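Long-range contacts in sensor protein PfeS (Pseudomonas aeruginosa, PDB 3KYZ), which is a membrane-bound sensor histidine kinase of the PfeR/PfeS two-component system and may activate its partner PfeR by phosphorylation, represented here by its predicted periplasmic sensor domain: residues 26-31 / 104-109; 51-56 / 117-122; 62-67 / 111-116. One frame throughout, in Å; residues are numbered along the deposited sequence.

Interaction 1 (26-31 / 104-109); sequences YARQAE and EFPGHP
The carboxylate of E31, on the helical segment 17-53, which folds back on itself, takes hold of two successive backbone N-H groups in the loop that follows strand 100-104. G107 N donates a hydrogen bond to E31 OE1 at 2.8 Å with an N-H...O angle of 160°, and H108 N reaches E31 OE2, also at 2.8 Å but more bent, at 138°. Each oxygen uses its syn lone pair, on the side of its partner oxygen, so the two bonds hold the carboxylate against rotation. E31 can span the distance because CG lies anti to its backbone N (chi1 -179°) and the chain stays extended beyond it. On the way it runs over one face of the F105 ring, with E31 CB 3.9 Å from the ring centroid in a CH-pi contact. P106 fits beside the same helix turn: its CD lies 3.2 Å from E31 OE1, and its CG packs 3.7 Å from R28 CA. Further back, A30 CB touches F105 CE1 at 4.0 Å, while the guanidinium of R28 turns to D25 and D32 on its own helix. The loop itself is fastened to the sheet by backbone bonding between F105 and G112. A helix carboxylate thus accepts from two successive N-H groups in the connection of the antiparallel hairpin formed by strands 100-104 and 113-117.

Interaction 2 (51-56 / 117-122); sequences AKEDTW and QLPERL
Where helix 17-53 gives way to strand 57-60, the connecting turn meets the end of the central strand 113-117 and the 3-10 turn 120-122 beyond it. D54, with positive phi, leads the chain out of the helix. Just before it, E53 forms a salt bridge with R121: NH1 and NH2 both converge on E53 OE1, each at 2.9 Å, and the carboxylate and guanidinium planes are nearly coplanar, 11° apart. A bend at chi2 (-73°) turns the E53 carboxylate toward the arginine, while OE2 is held by Y26 OH from the first arm of the helical segment, which doubles back here. P119 CG rests 3.6 Å from E53 OE1. T55 donates from OG1 to Q117 O at 2.7 Å, approaching from above the carbonyl plane, and one water gives hydrogen bonds to both T55 OG1 and L118 O. A second water accepts from W56 N and donates to Q117 OE1; Q117 NE2 bonds to L98 O. Q117 N donates to W56 O at 2.9 Å and 168°, while the indole N-H of W56 turns away to E76. This is a helix-to-strand junction joined to the end of an antiparallel sheet, the salt bridge tying the last helical turn to the C-terminal segment.

Interaction 3 (62-67 / 111-116); sequences PHLESL and QGRLVI
L67 has CG anti to its carbonyl carbon (chi1 -69°), and this carries its two methyls up to the backbone at Q111 and G112, where the chain enters strand 113-117, the middle strand of the antiparallel sheet of this sensor domain. CD1 lies 4.0 Å from Q111 O and 4.4 Å from G112 CA. G112 suits the spot: it adopts backbone angles (160/-172°) that call for glycine, and its lack of a side chain lets L67 CD1 come close to CA. P62 meets the same carbonyl through its ring, with CD 3.6 Å from Q111 O, so that oxygen has apolar carbons of both residues around it. The contact is van der Waals packing between the loop that follows strand 57-60, outermost within this chain, and the start of its neighbouring strand; backbone bonding of R113 with V60 and of L67 with L59 fixes the two parts nearby. W34 of helix 17-53 packs on both L67 and Q111. P62, L64 and R113 also lie against the second subunit, on its A74 and T81. The R113 side chain, held at NH1 by S102 OG, presents one face of its guanidinium to a leucine methyl, L64 CD2, which lies 4.2 Å from R113 NH2.

From the N terminus, the chain first runs along helix 17-53, which turns back on itself and supplies residues to interactions 1 and 2. Interaction 1 closes a long loop from the first arm to the connection after strand 100-104. Interaction 2 starts at the helix end and closes on the chain beyond strand 113-117, crossing interaction 1. Interaction 3 lies wholly within the span of interaction 2 but crosses interaction 1. Y26 and E53 meet across the bend of the helix, bringing interactions 1 and 2 into touch; T55 and W56 pack on I116 and V115, joining 2 and 3. The helix is thus tied to the connection ahead of the central strand and to the chain just past it, while the loop after strand 57-60 packs at that strand's start.

Interaction 1 (26-31 / 104-109)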
loop_
_atom_site.group_PDB
_atom_site.type_symbol
_atom_site.label_atom_id
_atom_site.label_comp_id
_atom_site.label_asym_id
_atom_site.label_seq_id
_atom_site.Cartn_x
_atom_site.Cartn_y
_atom_site.Cartn_z
ATOM N N TYR A 26 19.599 -5.953 -1.684
ATOM C CA TYR A 26 19.024 -5.505 -2.949
ATOM C C TYR A 26 18.473 -4.082 -2.837
ATOM O O TYR A 26 18.575 -3.299 -3.787
ATOM C CB TYR A 26 17.909 -6.435 -3.426
ATOM C CG TYR A 26 18.359 -7.728 -4.082
ATOM C CD1 TYR A 26 19.460 -7.766 -4.944
ATOM C CD2 TYR A 26 17.645 -8.902 -3.879
ATOM C CE1 TYR A 26 19.839 -8.948 -5.564
ATOM C CE2 TYR A 26 18.020 -10.090 -4.487
ATOM C CZ TYR A 26 19.115 -10.108 -5.330
ATOM O OH TYR A 26 19.473 -11.284 -5.947
ATOM N N ALA A 27 17.881 -3.748 -1.690
ATOM C CA ALA A 27 17.354 -2.389 -1.480
ATOM C C ALA A 27 18.482 -1.359 -1.443
ATOM O O ALA A 27 18.334 -0.243 -1.957
ATOM C CB ALA A 27 16.503 -2.302 -0.211
ATOM N N ARG A 28 19.607 -1.739 -0.841
ATOM C CA ARG A 28 20.796 -0.889 -0.841
ATOM C C ARG A 28 21.281 -0.670 -2.275
ATOM O O ARG A 28 21.587 0.464 -2.671
ATOM C CB ARG A 28 21.916 -1.508 0.007
ATOM C CG ARG A 28 23.198 -0.675 0.019
ATOM C CD ARG A 28 24.401 -1.472 0.506
ATOM N NE ARG A 28 24.633 -2.684 -0.280
ATOM C CZ ARG A 28 25.259 -2.717 -1.455
ATOM N NH1 ARG A 28 25.706 -1.599 -2.006
ATOM N NH2 ARG A 28 25.429 -3.872 -2.089
ATOM N N GLN A 29 21.334 -1.751 -3.060
ATOM C CA GLN A 29 21.737 -1.653 -4.464
ATOM C C GLN A 29 20.750 -0.807 -5.263
ATOM O O GLN A 29 21.147 -0.030 -6.129
ATOM C CB GLN A 29 21.829 -3.032 -5.119
ATOM C CG GLN A 29 22.904 -3.939 -4.572
ATOM C CD GLN A 29 22.970 -5.228 -5.350
ATOM O OE1 GLN A 29 22.906 -5.222 -6.584
ATOM N NE2 GLN A 29 23.090 -6.341 -4.643
ATOM N N ALA A 30 19.460 -0.975 -4.982
ATOM C CA ALA A 30 18.421 -0.200 -5.659
ATOM C C ALA A 30 18.618 1.289 -5.395
ATOM O O ALA A 30 18.559 2.115 -6.314
ATOM C CB ALA A 30 17.039 -0.635 -5.180
ATOM N N GLU A 31 18.833 1.633 -4.129
ATOM C CA GLU A 31 19.058 3.027 -3.773
ATOM C C GLU A 31 20.294 3.576 -4.478
ATOM O O GLU A 31 20.287 4.709 -4.971
ATOM C CB GLU A 31 19.220 3.195 -2.266
ATOM C CG GLU A 31 19.443 4.649 -1.860
ATOM C CD GLU A 31 19.527 4.837 -0.368
ATOM O OE1 GLU A 31 19.981 3.905 0.326
ATOM O OE2 GLU A 31 19.135 5.917 0.113
ATOM N N GLU A 104 12.620 -0.333 2.554
ATOM C CA GLU A 104 13.014 1.066 2.427
ATOM C C GLU A 104 14.433 1.197 1.887
ATOM O O GLU A 104 15.301 0.374 2.184
ATOM C CB GLU A 104 12.929 1.764 3.790
ATOM C CG GLU A 104 13.994 1.287 4.789
ATOM C CD GLU A 104 13.909 1.979 6.149
ATOM O OE1 GLU A 104 12.874 2.606 6.436
ATOM O OE2 GLU A 104 14.879 1.888 6.937
ATOM N N PHE A 105 14.672 2.239 1.104
ATOM C CA PHE A 105 16.049 2.618 0.794
ATOM C C PHE A 105 16.760 2.864 2.130
ATOM O O PHE A 105 16.261 3.623 2.964
ATOM C CB PHE A 105 16.083 3.897 -0.038
ATOM C CG PHE A 105 15.712 3.708 -1.489
ATOM C CD1 PHE A 105 15.414 2.457 -2.008
ATOM C CD2 PHE A 105 15.661 4.807 -2.335
ATOM C CE1 PHE A 105 15.087 2.311 -3.354
ATOM C CE2 PHE A 105 15.338 4.671 -3.670
ATOM C CZ PHE A 105 15.052 3.422 -4.184
ATOM N N PRO A 106 17.927 2.231 2.345
ATOM C CA PRO A 106 18.531 2.318 3.683
ATOM C C PRO A 106 19.138 3.681 4.032
ATOM O O PRO A 106 19.048 4.110 5.186
ATOM C CB PRO A 106 19.616 1.232 3.645
ATOM C CG PRO A 106 19.953 1.080 2.181
ATOM C CD PRO A 106 18.622 1.257 1.484
ATOM N N GLY A 107 19.740 4.360 3.063
ATOM C CA GLY A 107 20.369 5.643 3.335
ATOM C C GLY A 107 19.364 6.761 3.549
ATOM O O GLY A 107 19.469 7.550 4.491
ATOM N N HIS A 108 18.389 6.837 2.655
ATOM C CA HIS A 108 17.364 7.868 2.726
ATOM C C HIS A 108 16.007 7.244 2.428
ATOM O O HIS A 108 15.531 7.290 1.297
ATOM C CB HIS A 108 17.680 8.999 1.744
ATOM C CG HIS A 108 18.908 9.779 2.101
ATOM N ND1 HIS A 108 18.926 10.719 3.110
ATOM C CD2 HIS A 108 20.160 9.754 1.587
ATOM C CE1 HIS A 108 20.136 11.240 3.201
ATOM N NE2 HIS A 108 20.906 10.669 2.289
ATOM N N PRO A 109 15.381 6.652 3.454
ATOM C CA PRO A 109 14.108 5.946 3.278
ATOM C C PRO A 109 13.031 6.872 2.719
ATOM O O PRO A 109 12.105 6.404 2.054
ATOM C CB PRO A 109 13.735 5.514 4.701
ATOM C CG PRO A 109 14.992 5.557 5.475
ATOM C CD PRO A 109 15.890 6.571 4.831
#

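Interaction 2 (51-56 / 117-122)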
loop_
_atom_site.group_PDB
_atom_site.type_symbol
_atom_site.label_atom_id
_atom_site.label_comp_id
_atom_site.label_asym_id
_atom_site.label_seq_id
_atom_site.Cartn_x
_atom_site.Cartn_y
_atom_site.Cartn_z
ATOM N N ALA A 51 14.693 -10.017 -13.706
ATOM C CA ALA A 51 15.165 -11.151 -14.497
ATOM C C ALA A 51 15.941 -12.136 -13.630
ATOM O O ALA A 51 15.777 -13.352 -13.745
ATOM C CB ALA A 51 16.026 -10.672 -15.652
ATOM N N LYS A 52 16.797 -11.608 -12.766
ATOM C CA LYS A 52 17.623 -12.462 -11.924
ATOM C C LYS A 52 16.777 -13.340 -11.004
ATOM O O LYS A 52 17.014 -14.539 -10.893
ATOM C CB LYS A 52 18.588 -11.632 -11.081
ATOM C CG LYS A 52 19.496 -12.485 -10.213
ATOM C CD LYS A 52 20.372 -11.647 -9.295
ATOM C CE LYS A 52 21.243 -12.542 -8.429
ATOM N NZ LYS A 52 21.987 -11.730 -7.453
ATOM N N GLU A 53 15.788 -12.731 -10.355
ATOM C CA GLU A 53 14.994 -13.421 -9.342
ATOM C C GLU A 53 13.681 -13.959 -9.892
ATOM O O GLU A 53 12.882 -14.532 -9.149
ATOM C CB GLU A 53 14.725 -12.491 -8.155
ATOM C CG GLU A 53 15.964 -12.190 -7.321
ATOM C CD GLU A 53 16.417 -13.365 -6.482
ATOM O OE1 GLU A 53 15.706 -14.398 -6.439
ATOM O OE2 GLU A 53 17.494 -13.250 -5.855
ATOM N N ASP A 54 13.462 -13.761 -11.188
ATOM C CA ASP A 54 12.265 -14.250 -11.865
ATOM C C ASP A 54 11.016 -13.851 -11.085
ATOM O O ASP A 54 10.173 -14.689 -10.757
ATOM C CB ASP A 54 12.330 -15.774 -12.040
ATOM C CG ASP A 54 11.236 -16.304 -12.949
ATOM O OD1 ASP A 54 10.724 -15.525 -13.784
ATOM O OD2 ASP A 54 10.893 -17.503 -12.832
ATOM N N THR A 55 10.903 -12.561 -10.787
ATOM C CA THR A 55 9.807 -12.081 -9.966
ATOM C C THR A 55 9.550 -10.606 -10.237
ATOM O O THR A 55 10.417 -9.899 -10.773
ATOM C CB THR A 55 10.108 -12.295 -8.467
ATOM O OG1 THR A 55 8.898 -12.152 -7.713
ATOM C CG2 THR A 55 11.149 -11.301 -7.960
ATOM N N TRP A 56 8.358 -10.142 -9.880
ATOM C CA TRP A 56 8.019 -8.739 -10.075
ATOM C C TRP A 56 8.817 -7.839 -9.126
ATOM O O TRP A 56 8.968 -8.139 -7.943
ATOM C CB TRP A 56 6.521 -8.509 -9.889
ATOM C CG TRP A 56 6.100 -7.108 -10.234
ATOM C CD1 TRP A 56 5.869 -6.606 -11.484
ATOM C CD2 TRP A 56 5.863 -6.031 -9.320
ATOM N NE1 TRP A 56 5.494 -5.284 -11.403
ATOM C CE2 TRP A 56 5.490 -4.906 -10.086
ATOM C CE3 TRP A 56 5.933 -5.908 -7.930
ATOM C CZ2 TRP A 56 5.179 -3.678 -9.508
ATOM C CZ3 TRP A 56 5.622 -4.694 -7.359
ATOM C CH2 TRP A 56 5.248 -3.591 -8.146
ATOM N N GLN A 117 8.208 -8.923 -5.224
ATOM C CA GLN A 117 7.330 -10.037 -4.889
ATOM C C GLN A 117 8.233 -11.185 -4.445
ATOM O O GLN A 117 9.200 -11.525 -5.123
ATOM C CB GLN A 117 6.450 -10.472 -6.059
ATOM C CG GLN A 117 5.394 -11.487 -5.621
ATOM C CD GLN A 117 4.284 -11.693 -6.632
ATOM O OE1 GLN A 117 4.473 -11.494 -7.829
ATOM N NE2 GLN A 117 3.106 -12.090 -6.145
ATOM N N LEU A 118 7.939 -11.759 -3.287
ATOM C CA LEU A 118 8.833 -12.754 -2.697
ATOM C C LEU A 118 9.095 -13.901 -3.667
ATOM O O LEU A 118 8.155 -14.513 -4.155
ATOM C CB LEU A 118 8.226 -13.317 -1.409
ATOM C CG LEU A 118 9.195 -14.152 -0.575
ATOM C CD1 LEU A 118 10.260 -13.259 0.051
ATOM C CD2 LEU A 118 8.443 -14.920 0.491
ATOM N N PRO A 119 10.374 -14.193 -3.958
ATOM C CA PRO A 119 10.657 -15.384 -4.770
ATOM C C PRO A 119 10.128 -16.648 -4.097
ATOM O O PRO A 119 10.253 -16.801 -2.883
ATOM C CB PRO A 119 12.188 -15.416 -4.822
ATOM C CG PRO A 119 12.589 -13.989 -4.677
ATOM C CD PRO A 119 11.590 -13.402 -3.694
ATOM N N GLU A 120 9.553 -17.549 -4.884
ATOM C CA GLU A 120 8.894 -18.728 -4.334
ATOM C C GLU A 120 9.799 -19.567 -3.427
ATOM O O GLU A 120 9.341 -20.145 -2.438
ATOM C CB GLU A 120 8.330 -19.591 -5.463
ATOM C CG GLU A 120 7.514 -20.779 -4.987
ATOM C CD GLU A 120 7.094 -21.683 -6.129
ATOM O OE1 GLU A 120 7.704 -21.584 -7.216
ATOM O OE2 GLU A 120 6.161 -22.492 -5.941
ATOM N N ARG A 121 11.084 -19.629 -3.756
ATOM C CA ARG A 121 12.002 -20.475 -2.997
ATOM C C ARG A 121 12.221 -19.977 -1.570
ATOM O O ARG A 121 12.714 -20.725 -0.720
ATOM C CB ARG A 121 13.349 -20.602 -3.715
ATOM C CG ARG A 121 14.230 -19.385 -3.547
ATOM C CD ARG A 121 15.573 -19.542 -4.239
ATOM N NE ARG A 121 16.362 -18.332 -4.054
ATOM C CZ ARG A 121 16.162 -17.205 -4.728
ATOM N NH1 ARG A 121 15.213 -17.142 -5.651
ATOM N NH2 ARG A 121 16.925 -16.148 -4.492
ATOM N N LEU A 122 11.854 -18.722 -1.305
ATOM C CA LEU A 122 12.141 -18.100 -0.013
ATOM C C LEU A 122 10.960 -18.104 0.950
ATOM O O LEU A 122 11.059 -17.576 2.059
ATOM C CB LEU A 122 12.619 -16.654 -0.192
ATOM C CG LEU A 122 13.934 -16.390 -0.928
ATOM C CD1 LEU A 122 14.270 -14.899 -0.866
ATOM C CD2 LEU A 122 15.067 -17.225 -0.346
HETATM O O HOH W 1 7.443 -14.278 -6.831
HETATM O O HOH W 2 6.252 -12.227 -9.776
#

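Interaction 3 (62-67 / 111-116)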
loop_
_atom_site.group_PDB
_atom_site.type_symbol
_atom_site.label_atom_id
_atom_site.label_comp_id
_atom_site.label_asym_id
_atom_site.label_seq_id
_atom_site.Cartn_x
_atom_site.Cartn_y
_atom_site.Cartn_z
ATOM N N PRO A 62 8.281 8.491 -2.811
ATOM C CA PRO A 62 7.489 8.880 -1.634
ATOM C C PRO A 62 5.986 8.957 -1.916
ATOM O O PRO A 62 5.186 8.834 -0.988
ATOM C CB PRO A 62 8.020 10.274 -1.278
ATOM C CG PRO A 62 9.237 10.496 -2.096
ATOM C CD PRO A 62 9.231 9.536 -3.238
ATOM N N HIS A 63 5.611 9.155 -3.175
ATOM C CA HIS A 63 4.197 9.198 -3.555
ATOM C C HIS A 63 3.704 7.876 -4.181
ATOM O O HIS A 63 2.602 7.798 -4.755
ATOM C CB HIS A 63 3.945 10.406 -4.471
ATOM C CG HIS A 63 4.544 11.680 -3.953
ATOM N ND1 HIS A 63 4.037 12.351 -2.862
ATOM C CD2 HIS A 63 5.622 12.394 -4.363
ATOM C CE1 HIS A 63 4.767 13.427 -2.627
ATOM N NE2 HIS A 63 5.737 13.476 -3.523
ATOM N N LEU A 64 4.521 6.836 -4.033
ATOM C CA LEU A 64 4.218 5.494 -4.539
ATOM C C LEU A 64 4.177 5.417 -6.062
ATOM O O LEU A 64 3.562 4.515 -6.629
ATOM C CB LEU A 64 2.937 4.916 -3.907
ATOM C CG LEU A 64 2.918 4.934 -2.374
ATOM C CD1 LEU A 64 1.625 4.321 -1.826
ATOM C CD2 LEU A 64 4.130 4.214 -1.787
ATOM N N GLU A 65 4.853 6.352 -6.723
ATOM C CA GLU A 65 5.016 6.280 -8.172
ATOM C C GLU A 65 6.345 5.622 -8.516
ATOM O O GLU A 65 7.272 5.612 -7.709
ATOM C CB GLU A 65 4.928 7.669 -8.805
ATOM C CG GLU A 65 3.535 8.285 -8.665
ATOM C CD GLU A 65 3.394 9.644 -9.332
ATOM O OE1 GLU A 65 3.632 9.744 -10.552
ATOM O OE2 GLU A 65 3.012 10.610 -8.636
ATOM N N SER A 66 6.445 5.077 -9.718
ATOM C CA SER A 66 7.711 4.501 -10.144
ATOM C C SER A 66 8.832 5.539 -10.117
ATOM O O SER A 66 8.645 6.678 -10.559
ATOM C CB SER A 66 7.590 3.910 -11.548
ATOM O OG SER A 66 8.833 3.368 -11.947
ATOM N N LEU A 67 10.000 5.141 -9.614
ATOM C CA LEU A 67 11.210 5.951 -9.748
ATOM C C LEU A 67 11.881 5.751 -11.104
ATOM O O LEU A 67 12.751 6.528 -11.489
ATOM C CB LEU A 67 12.216 5.624 -8.638
ATOM C CG LEU A 67 11.830 6.058 -7.217
ATOM C CD1 LEU A 67 12.849 5.543 -6.202
ATOM C CD2 LEU A 67 11.673 7.569 -7.126
ATOM N N GLN A 111 13.256 8.821 0.342
ATOM C CA GLN A 111 13.389 8.963 -1.108
ATOM C C GLN A 111 12.735 7.817 -1.881
ATOM O O GLN A 111 12.424 7.946 -3.063
ATOM C CB GLN A 111 14.855 9.100 -1.514
ATOM C CG GLN A 111 15.489 10.415 -1.098
ATOM C CD GLN A 111 16.956 10.492 -1.470
ATOM O OE1 GLN A 111 17.428 9.752 -2.331
ATOM N NE2 GLN A 111 17.689 11.384 -0.812
ATOM N N GLY A 112 12.541 6.681 -1.225
ATOM C CA GLY A 112 11.892 5.582 -1.901
ATOM C C GLY A 112 12.126 4.230 -1.278
ATOM O O GLY A 112 12.676 4.110 -0.181
ATOM N N ARG A 113 11.679 3.201 -1.986
ATOM C CA ARG A 113 11.792 1.843 -1.492
ATOM C C ARG A 113 11.891 0.872 -2.652
ATOM O O ARG A 113 11.499 1.183 -3.785
ATOM C CB ARG A 113 10.572 1.489 -0.641
ATOM C CG ARG A 113 9.286 1.345 -1.447
ATOM C CD ARG A 113 8.086 1.108 -0.535
ATOM N NE ARG A 113 7.653 2.346 0.113
ATOM C CZ ARG A 113 6.859 2.409 1.181
ATOM N NH1 ARG A 113 6.417 1.297 1.760
ATOM N NH2 ARG A 113 6.507 3.590 1.675
ATOM N N LEU A 114 12.433 -0.300 -2.356
ATOM C CA LEU A 114 12.381 -1.438 -3.257
ATOM C C LEU A 114 11.157 -2.269 -2.892
ATOM O O LEU A 114 10.907 -2.537 -1.711
ATOM C CB LEU A 114 13.646 -2.289 -3.103
ATOM C CG LEU A 114 13.650 -3.634 -3.841
ATOM C CD1 LEU A 114 13.594 -3.420 -5.339
ATOM C CD2 LEU A 114 14.884 -4.450 -3.471
ATOM N N VAL A 115 10.376 -2.647 -3.900
ATOM C CA VAL A 115 9.307 -3.617 -3.714
ATOM C C VAL A 115 9.648 -4.849 -4.551
ATOM O O VAL A 115 9.970 -4.742 -5.738
ATOM C CB VAL A 115 7.933 -3.055 -4.130
ATOM C CG1 VAL A 115 6.847 -4.130 -3.974
ATOM C CG2 VAL A 115 7.596 -1.829 -3.295
ATOM N N ILE A 116 9.605 -6.018 -3.926
ATOM C CA ILE A 116 9.883 -7.258 -4.636
ATOM C C ILE A 116 8.843 -8.293 -4.242
ATOM O O ILE A 116 8.594 -8.498 -3.058
ATOM C CB ILE A 116 11.334 -7.761 -4.374
ATOM C CG1 ILE A 116 11.632 -9.037 -5.168
ATOM C CG2 ILE A 116 11.605 -7.970 -2.880
ATOM C CD1 ILE A 116 13.129 -9.322 -5.268
#